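Local atomic coordinates of acetylserotonin O-methyltransferase (Homo sapiens, PDB entry 4A6E), a protein that catalyses the last step of melatonin synthesis, transferring a methyl group from S-adenosyl-L-methionine to N-acetylserotonin. Residues Leu250-His255 with Val281-Leu286; Leu36-Pro41 with Tyr84-Leu89. All coordinates share one frame; numbering follows the deposited sequence.

Contact 1: Leu250-His255 with Val281-Leu286. With SAM (S-adenosylmethionine), chain C; ASE (N-acetyl serotonin), chain D.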
loop_
_atom_site.group_PDB
_atom_site.type_symbol
_atom_site.label_atom_id
_atom_site.label_comp_id
_atom_site.label_asym_id
_atom_site.label_seq_id
_atom_site.Cartn_x
_atom_site.Cartn_y
_atom_site.Cartn_z
ATOM N N LEU A 250 -28.196 8.451 -9.589
ATOM C CA LEU A 250 -27.216 8.954 -8.614
ATOM C C LEU A 250 -26.124 7.884 -8.391
ATOM O O LEU A 250 -26.233 7.046 -7.473
ATOM C CB LEU A 250 -27.876 9.298 -7.261
ATOM C CG LEU A 250 -28.545 10.638 -7.044
ATOM C CD1 LEU A 250 -29.079 10.709 -5.622
ATOM C CD2 LEU A 250 -27.561 11.789 -7.207
ATOM N N ALA A 251 -25.096 7.889 -9.255
ATOM C CA ALA A 251 -23.989 6.928 -9.176
ATOM C C ALA A 251 -22.809 7.546 -8.434
ATOM O O ALA A 251 -22.235 8.535 -8.898
ATOM C CB ALA A 251 -23.568 6.466 -10.568
ATOM N N ARG A 252 -22.466 6.978 -7.265
ATOM C CA ARG A 252 -21.346 7.423 -6.433
ATOM C C ARG A 252 -21.421 8.921 -6.075
ATOM O O ARG A 252 -20.401 9.616 -6.058
ATOM C CB ARG A 252 -19.974 7.061 -7.072
ATOM C CG ARG A 252 -19.751 5.565 -7.236
ATOM C CD ARG A 252 -18.330 5.261 -7.641
ATOM N NE ARG A 252 -18.034 5.650 -9.017
ATOM C CZ ARG A 252 -16.977 5.228 -9.705
ATOM N NH1 ARG A 252 -16.110 4.380 -9.156
ATOM N NH2 ARG A 252 -16.789 5.635 -10.953
ATOM N N VAL A 253 -22.636 9.405 -5.784
ATOM C CA VAL A 253 -22.879 10.779 -5.359
ATOM C C VAL A 253 -23.113 10.736 -3.849
ATOM O O VAL A 253 -22.314 11.299 -3.114
ATOM C CB VAL A 253 -24.028 11.460 -6.141
ATOM C CG1 VAL A 253 -24.346 12.836 -5.572
ATOM C CG2 VAL A 253 -23.690 11.562 -7.620
ATOM N N LEU A 254 -24.146 10.004 -3.386
ATOM C CA LEU A 254 -24.504 9.901 -1.955
ATOM C C LEU A 254 -23.351 9.558 -1.006
ATOM O O LEU A 254 -23.277 10.125 0.089
ATOM C CB LEU A 254 -25.757 9.024 -1.697
ATOM C CG LEU A 254 -27.074 9.401 -2.426
ATOM C CD1 LEU A 254 -28.191 8.362 -2.149
ATOM C CD2 LEU A 254 -27.547 10.789 -2.037
ATOM N N HIS A 255 -22.410 8.708 -1.458
ATOM C CA HIS A 255 -21.240 8.324 -0.666
ATOM C C HIS A 255 -20.247 9.487 -0.394
ATOM O O HIS A 255 -19.379 9.330 0.458
ATOM C CB HIS A 255 -20.557 7.055 -1.227
ATOM C CG HIS A 255 -19.634 7.278 -2.392
ATOM N ND1 HIS A 255 -18.537 6.454 -2.614
ATOM C CD2 HIS A 255 -19.671 8.212 -3.372
ATOM C CE1 HIS A 255 -17.944 6.922 -3.705
ATOM N NE2 HIS A 255 -18.591 7.975 -4.199
ATOM N N VAL A 281 -30.014 4.627 -7.432
ATOM C CA VAL A 281 -28.794 4.867 -6.648
ATOM C C VAL A 281 -27.831 3.715 -6.960
ATOM O O VAL A 281 -28.210 2.546 -6.783
ATOM C CB VAL A 281 -29.076 4.971 -5.125
ATOM C CG1 VAL A 281 -27.776 5.138 -4.335
ATOM C CG2 VAL A 281 -30.058 6.098 -4.811
ATOM N N ILE A 282 -26.622 4.042 -7.480
ATOM C CA ILE A 282 -25.598 3.047 -7.822
ATOM C C ILE A 282 -24.417 3.255 -6.897
ATOM O O ILE A 282 -23.651 4.208 -7.054
ATOM C CB ILE A 282 -25.200 3.011 -9.326
ATOM C CG1 ILE A 282 -26.425 2.695 -10.219
ATOM C CG2 ILE A 282 -24.045 2.015 -9.564
ATOM C CD1 ILE A 282 -26.331 3.163 -11.652
ATOM N N GLU A 283 -24.321 2.385 -5.885
ATOM C CA GLU A 283 -23.277 2.435 -4.863
ATOM C C GLU A 283 -22.809 1.023 -4.506
ATOM O O GLU A 283 -23.509 0.055 -4.817
ATOM C CB GLU A 283 -23.826 3.133 -3.593
ATOM C CG GLU A 283 -24.153 4.618 -3.741
ATOM C CD GLU A 283 -23.009 5.609 -3.699
ATOM O OE1 GLU A 283 -21.835 5.187 -3.800
ATOM O OE2 GLU A 283 -23.294 6.826 -3.628
ATOM N N SER A 284 -21.641 0.908 -3.849
ATOM C CA SER A 284 -21.123 -0.367 -3.342
ATOM C C SER A 284 -21.787 -0.601 -1.966
ATOM O O SER A 284 -21.452 0.060 -0.979
ATOM C CB SER A 284 -19.599 -0.344 -3.221
ATOM O OG SER A 284 -19.091 -1.647 -2.974
ATOM N N LEU A 285 -22.770 -1.496 -1.926
ATOM C CA LEU A 285 -23.507 -1.777 -0.699
ATOM C C LEU A 285 -22.663 -2.506 0.339
ATOM O O LEU A 285 -21.975 -3.476 0.021
ATOM C CB LEU A 285 -24.810 -2.555 -0.968
ATOM C CG LEU A 285 -25.880 -1.897 -1.854
ATOM C CD1 LEU A 285 -26.976 -2.907 -2.203
ATOM C CD2 LEU A 285 -26.486 -0.665 -1.189
ATOM N N LEU A 286 -22.757 -2.047 1.580
ATOM C CA LEU A 286 -22.091 -2.602 2.743
ATOM C C LEU A 286 -22.992 -3.674 3.339
ATOM O O LEU A 286 -24.215 -3.500 3.346
ATOM C CB LEU A 286 -21.916 -1.447 3.748
ATOM C CG LEU A 286 -20.683 -1.343 4.650
ATOM C CD1 LEU A 286 -19.382 -1.534 3.886
ATOM C CD2 LEU A 286 -20.669 0.005 5.329
HETATM N N SAM C . -21.404 9.434 -11.365
HETATM C CA SAM C . -19.943 9.377 -11.715
HETATM C C SAM C . -19.292 8.022 -11.433
HETATM O O SAM C . -19.738 7.261 -10.554
HETATM O OXT SAM C . -18.275 7.688 -12.096
HETATM C CB SAM C . -19.138 10.490 -11.089
HETATM C CG SAM C . -19.080 10.223 -9.581
HETATM S SD SAM C . -18.140 11.472 -8.633
HETATM C CE SAM C . -17.934 10.593 -7.180
HETATM C "C5'" SAM C . -19.349 12.675 -8.015
HETATM C "C4'" SAM C . -19.802 13.618 -9.129
HETATM O "O4'" SAM C . -20.684 14.597 -8.522
HETATM C "C3'" SAM C . -18.579 14.351 -9.730
HETATM O "O3'" SAM C . -18.710 14.224 -11.128
HETATM C "C2'" SAM C . -18.714 15.822 -9.204
HETATM O "O2'" SAM C . -18.301 16.784 -10.176
HETATM C "C1'" SAM C . -20.262 15.897 -9.059
HETATM N N9 SAM C . -20.780 16.944 -8.189
HETATM C C8 SAM C . -20.345 17.237 -6.922
HETATM N N7 SAM C . -21.045 18.239 -6.445
HETATM C C5 SAM C . -21.995 18.643 -7.337
HETATM C C6 SAM C . -23.019 19.630 -7.326
HETATM N N6 SAM C . -23.245 20.426 -6.238
HETATM N N1 SAM C . -23.770 19.746 -8.423
HETATM C C2 SAM C . -23.558 18.942 -9.522
HETATM N N3 SAM C . -22.642 17.968 -9.580
HETATM C C4 SAM C . -21.842 17.797 -8.496
HETATM C C1 ASE D . -15.577 9.660 -5.226
HETATM C C2 ASE D . -15.207 8.454 -5.817
HETATM C C3 ASE D . -13.831 8.152 -5.771
HETATM C C4 ASE D . -14.670 10.573 -4.613
HETATM C C5 ASE D . -13.311 10.247 -4.567
HETATM C C6 ASE D . -12.855 9.044 -5.137
HETATM C C7 ASE D . -13.053 7.000 -6.264
HETATM C C8 ASE D . -11.742 7.214 -5.919
HETATM N N9 ASE D . -11.589 8.431 -5.252
HETATM O O10 ASE D . -16.883 9.967 -5.208
HETATM C C11 ASE D . -13.702 5.810 -6.897
HETATM C C12 ASE D . -14.003 4.818 -5.694
HETATM N N13 ASE D . -12.738 4.208 -5.224
HETATM C C14 ASE D . -12.318 4.338 -3.888
HETATM C C15 ASE D . -10.978 3.714 -3.496
HETATM O O16 ASE D . -12.988 4.950 -2.991
HETATM O O HOH W 1 -25.050 7.927 -5.143
#
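E283 grips the turn containing H255, a case of the Rossmann-like class I methyltransferase fold placing working residues just beyond parallel strands. E283 OE1 lies over one face of the imidazole, 3.3 Å from H255 CG and offset toward the rim, with carboxylate and ring planes 57° apart. E283 OE2 receives the backbone N-H of H255 (N to OE2 3.0 Å) from above the carboxylate plane. The side chain of E283 bends at chi2 (-79°), which turns the carboxylate back toward the turn. H255, the inferred proton donor/acceptor, hydrogen-bonds through NE2 to O10 of N-acetylserotonin at 2.8 Å, while E311 holds ND1 and so helps fix the ring. R252 serves the cosubstrate: NE and NH2 each reach one carboxylate oxygen of SAM, at the guanidinium edge, and NH2 is shared with the carbonyl of L160. The SAM amino group hydrogen-bonds to A251 O.

Behind this shell, the parallel pairing is joined by I282 N to L250 O (3.0 Å) and continued, just past the strand, by R252 N to I282 O (3.0 Å). L254 CD1 packs on V281 CG1 at 3.9 Å. A water donates to L250 O and E283 OE2 and accepts from L254 N at 2.9 Å.

Contact 2: Leu36-Pro41 with Tyr84-Leu89. With SO4 (sulfate ion), chain G.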
loop_
_atom_site.group_PDB
_atom_site.type_symbol
_atom_site.label_atom_id
_atom_site.label_comp_id
_atom_site.label_asym_id
_atom_site.label_seq_id
_atom_site.Cartn_x
_atom_site.Cartn_y
_atom_site.Cartn_z
ATOM N N LEU A 36 3.779 -0.066 -24.113
ATOM C CA LEU A 36 4.995 -0.283 -24.896
ATOM C C LEU A 36 5.101 -1.746 -25.346
ATOM O O LEU A 36 5.554 -2.011 -26.473
ATOM C CB LEU A 36 6.244 0.109 -24.071
ATOM C CG LEU A 36 7.586 0.099 -24.806
ATOM C CD1 LEU A 36 7.748 1.334 -25.669
ATOM C CD2 LEU A 36 8.716 0.033 -23.832
ATOM N N LEU A 37 4.689 -2.684 -24.448
ATOM C CA LEU A 37 4.681 -4.128 -24.708
ATOM C C LEU A 37 3.608 -4.506 -25.742
ATOM O O LEU A 37 3.836 -5.397 -26.566
ATOM C CB LEU A 37 4.501 -4.937 -23.409
ATOM C CG LEU A 37 5.687 -4.981 -22.441
ATOM C CD1 LEU A 37 5.322 -5.752 -21.211
ATOM C CD2 LEU A 37 6.929 -5.583 -23.075
ATOM N N ALA A 38 2.447 -3.818 -25.691
ATOM C CA ALA A 38 1.325 -3.997 -26.620
ATOM C C ALA A 38 1.658 -3.395 -27.995
ATOM O O ALA A 38 1.233 -3.943 -29.010
ATOM C CB ALA A 38 0.074 -3.354 -26.055
ATOM N N GLU A 39 2.443 -2.293 -28.025
ATOM C CA GLU A 39 2.865 -1.605 -29.250
ATOM C C GLU A 39 4.122 -2.211 -29.871
ATOM O O GLU A 39 4.481 -1.850 -30.989
ATOM C CB GLU A 39 3.040 -0.097 -29.000
ATOM C CG GLU A 39 1.722 0.644 -28.848
ATOM C CD GLU A 39 1.836 2.130 -28.568
ATOM O OE1 GLU A 39 2.272 2.875 -29.476
ATOM O OE2 GLU A 39 1.463 2.555 -27.450
ATOM N N ALA A 40 4.780 -3.136 -29.159
ATOM C CA ALA A 40 6.000 -3.819 -29.607
ATOM C C ALA A 40 5.719 -4.902 -30.668
ATOM O O ALA A 40 4.635 -5.486 -30.668
ATOM C CB ALA A 40 6.720 -4.434 -28.413
ATOM N N PRO A 41 6.694 -5.205 -31.558
ATOM C CA PRO A 41 6.481 -6.268 -32.569
ATOM C C PRO A 41 6.453 -7.693 -31.994
ATOM O O PRO A 41 5.988 -8.628 -32.651
ATOM C CB PRO A 41 7.679 -6.109 -33.522
ATOM C CG PRO A 41 8.418 -4.883 -33.076
ATOM C CD PRO A 41 8.049 -4.622 -31.669
ATOM N N TYR A 84 10.105 -9.946 -21.986
ATOM C CA TYR A 84 8.827 -9.754 -21.303
ATOM C C TYR A 84 7.713 -9.526 -22.271
ATOM O O TYR A 84 7.921 -8.943 -23.335
ATOM C CB TYR A 84 8.923 -8.595 -20.294
ATOM C CG TYR A 84 10.031 -8.793 -19.281
ATOM C CD1 TYR A 84 11.348 -8.432 -19.576
ATOM C CD2 TYR A 84 9.782 -9.409 -18.057
ATOM C CE1 TYR A 84 12.387 -8.677 -18.675
ATOM C CE2 TYR A 84 10.812 -9.654 -17.145
ATOM C CZ TYR A 84 12.111 -9.273 -17.453
ATOM O OH TYR A 84 13.112 -9.476 -16.533
ATOM N N ARG A 85 6.521 -10.002 -21.895
ATOM C CA ARG A 85 5.291 -9.898 -22.670
ATOM C C ARG A 85 4.103 -9.658 -21.741
ATOM O O ARG A 85 4.204 -9.896 -20.534
ATOM C CB ARG A 85 5.085 -11.155 -23.550
ATOM C CG ARG A 85 4.791 -12.470 -22.822
ATOM C CD ARG A 85 4.177 -13.487 -23.768
ATOM N NE ARG A 85 4.177 -14.853 -23.234
ATOM C CZ ARG A 85 3.116 -15.662 -23.222
ATOM N NH1 ARG A 85 1.943 -15.243 -23.688
ATOM N NH2 ARG A 85 3.221 -16.894 -22.738
ATOM N N ASN A 86 2.980 -9.191 -22.296
ATOM C CA ASN A 86 1.771 -8.953 -21.513
ATOM C C ASN A 86 1.063 -10.281 -21.222
ATOM O O ASN A 86 1.314 -11.297 -21.889
ATOM C CB ASN A 86 0.813 -8.014 -22.266
ATOM C CG ASN A 86 1.067 -6.539 -22.078
ATOM O OD1 ASN A 86 1.112 -6.023 -20.955
ATOM N ND2 ASN A 86 1.140 -5.813 -23.188
ATOM N N THR A 87 0.178 -10.249 -20.216
ATOM C CA THR A 87 -0.690 -11.347 -19.792
ATOM C C THR A 87 -2.104 -11.028 -20.310
ATOM O O THR A 87 -2.303 -10.010 -20.986
ATOM C CB THR A 87 -0.702 -11.474 -18.250
ATOM O OG1 THR A 87 -0.983 -10.201 -17.648
ATOM C CG2 THR A 87 0.573 -12.083 -17.692
ATOM N N GLU A 88 -3.086 -11.891 -19.993
ATOM C CA GLU A 88 -4.484 -11.672 -20.352
ATOM C C GLU A 88 -4.954 -10.476 -19.512
ATOM O O GLU A 88 -5.552 -9.548 -20.040
ATOM C CB GLU A 88 -5.294 -12.935 -20.007
ATOM C CG GLU A 88 -6.530 -13.161 -20.860
ATOM C CD GLU A 88 -6.316 -13.289 -22.356
ATOM O OE1 GLU A 88 -5.276 -13.853 -22.774
ATOM O OE2 GLU A 88 -7.192 -12.807 -23.112
ATOM N N LEU A 89 -4.566 -10.468 -18.221
ATOM C CA LEU A 89 -4.870 -9.452 -17.222
ATOM C C LEU A 89 -4.411 -8.046 -17.662
ATOM O O LEU A 89 -5.236 -7.139 -17.713
ATOM C CB LEU A 89 -4.221 -9.872 -15.874
ATOM C CG LEU A 89 -4.608 -9.124 -14.577
ATOM C CD1 LEU A 89 -4.226 -9.944 -13.339
ATOM C CD2 LEU A 89 -4.003 -7.717 -14.512
HETATM S S SO4 G . -1.817 -15.493 -19.738
HETATM O O1 SO4 G . -2.865 -16.322 -20.378
HETATM O O2 SO4 G . -0.960 -14.893 -20.772
HETATM O O3 SO4 G . -2.453 -14.417 -18.950
HETATM O O4 SO4 G . -1.002 -16.325 -18.848
#
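N86 turns its flat amide so that L37 CB sits over one face, 3.5 Å from N86 ND2, where helix 33-39 meets the three-stranded antiparallel sheet of the winged-helix-like dimerisation domain. With CG anti to its own carbonyl carbon (chi1 -86°), the asparagine carries the amide toward the helix. A38 lies beyond ND2, much nearer the amide plane: A38 CB is 3.9 Å from N86 ND2, and A38 N comes within 3.5 Å of the same ND2, but both nitrogens are donors. What ND2 bonds to is the carbonyl of F34, one turn back in the helix, while OD1 bonds to S90 OG; the amide is thus held at both ends, between two helices.

The Y84 ring leads away from helix 33-39, packing on L64 and V68 of helix 57-69 and reaching D65 with its hydroxyl; R291 of the second subunit also packs on Y84. R85 leaves the strand on the side away from the helix, and a sulfate oxygen, probably from the crystallisation liquor, lies oblique to its guanidinium, R85 NH1 to O2 4.1 Å.

Between these groups L37 is the main apolar side chain of the contact. Its two methyls rest side by side on one side of the strand backbone: L37 CD2 lies 3.5 Å from Y84 O and L37 CD1 4.1 Å from R85 C, while L44 and L73 supply neighbouring side chains.

Further along the chain, helix 88-93 begins. T87 is its N-cap: the T87 side chain caps a backbone N just past L89, and S90 OG accepts from T87 N, consistent with a capping box. At the same helix start the sulfate accepts the backbone N-H of E88, N to O3 2.8 Å, in a nearly straight bond (166°).

In the fold
From the N terminus, the chain passes through helix 7-31 into helix 33-39, then helices 46-53 and 57-69 and the hairpin of strands 73-78 and 81-86. Contact 2 closes this loop of 42 residues within the dimerisation domain, tying a helix to the central strand of the small sheet. Further helices follow before the chain builds the mixed sheet of the catalytic domain. There contact 1 closes a shorter loop of 25 residues around helix 259-272, the beta-alpha-beta crossover between strands 247-251 and 278-283. The two closures run in series, neither nested nor crossed. The centres of contact 1 and contact 2 are about 35 Å apart. The nearest atoms of contact 1 and contact 2 are about 18 Å apart.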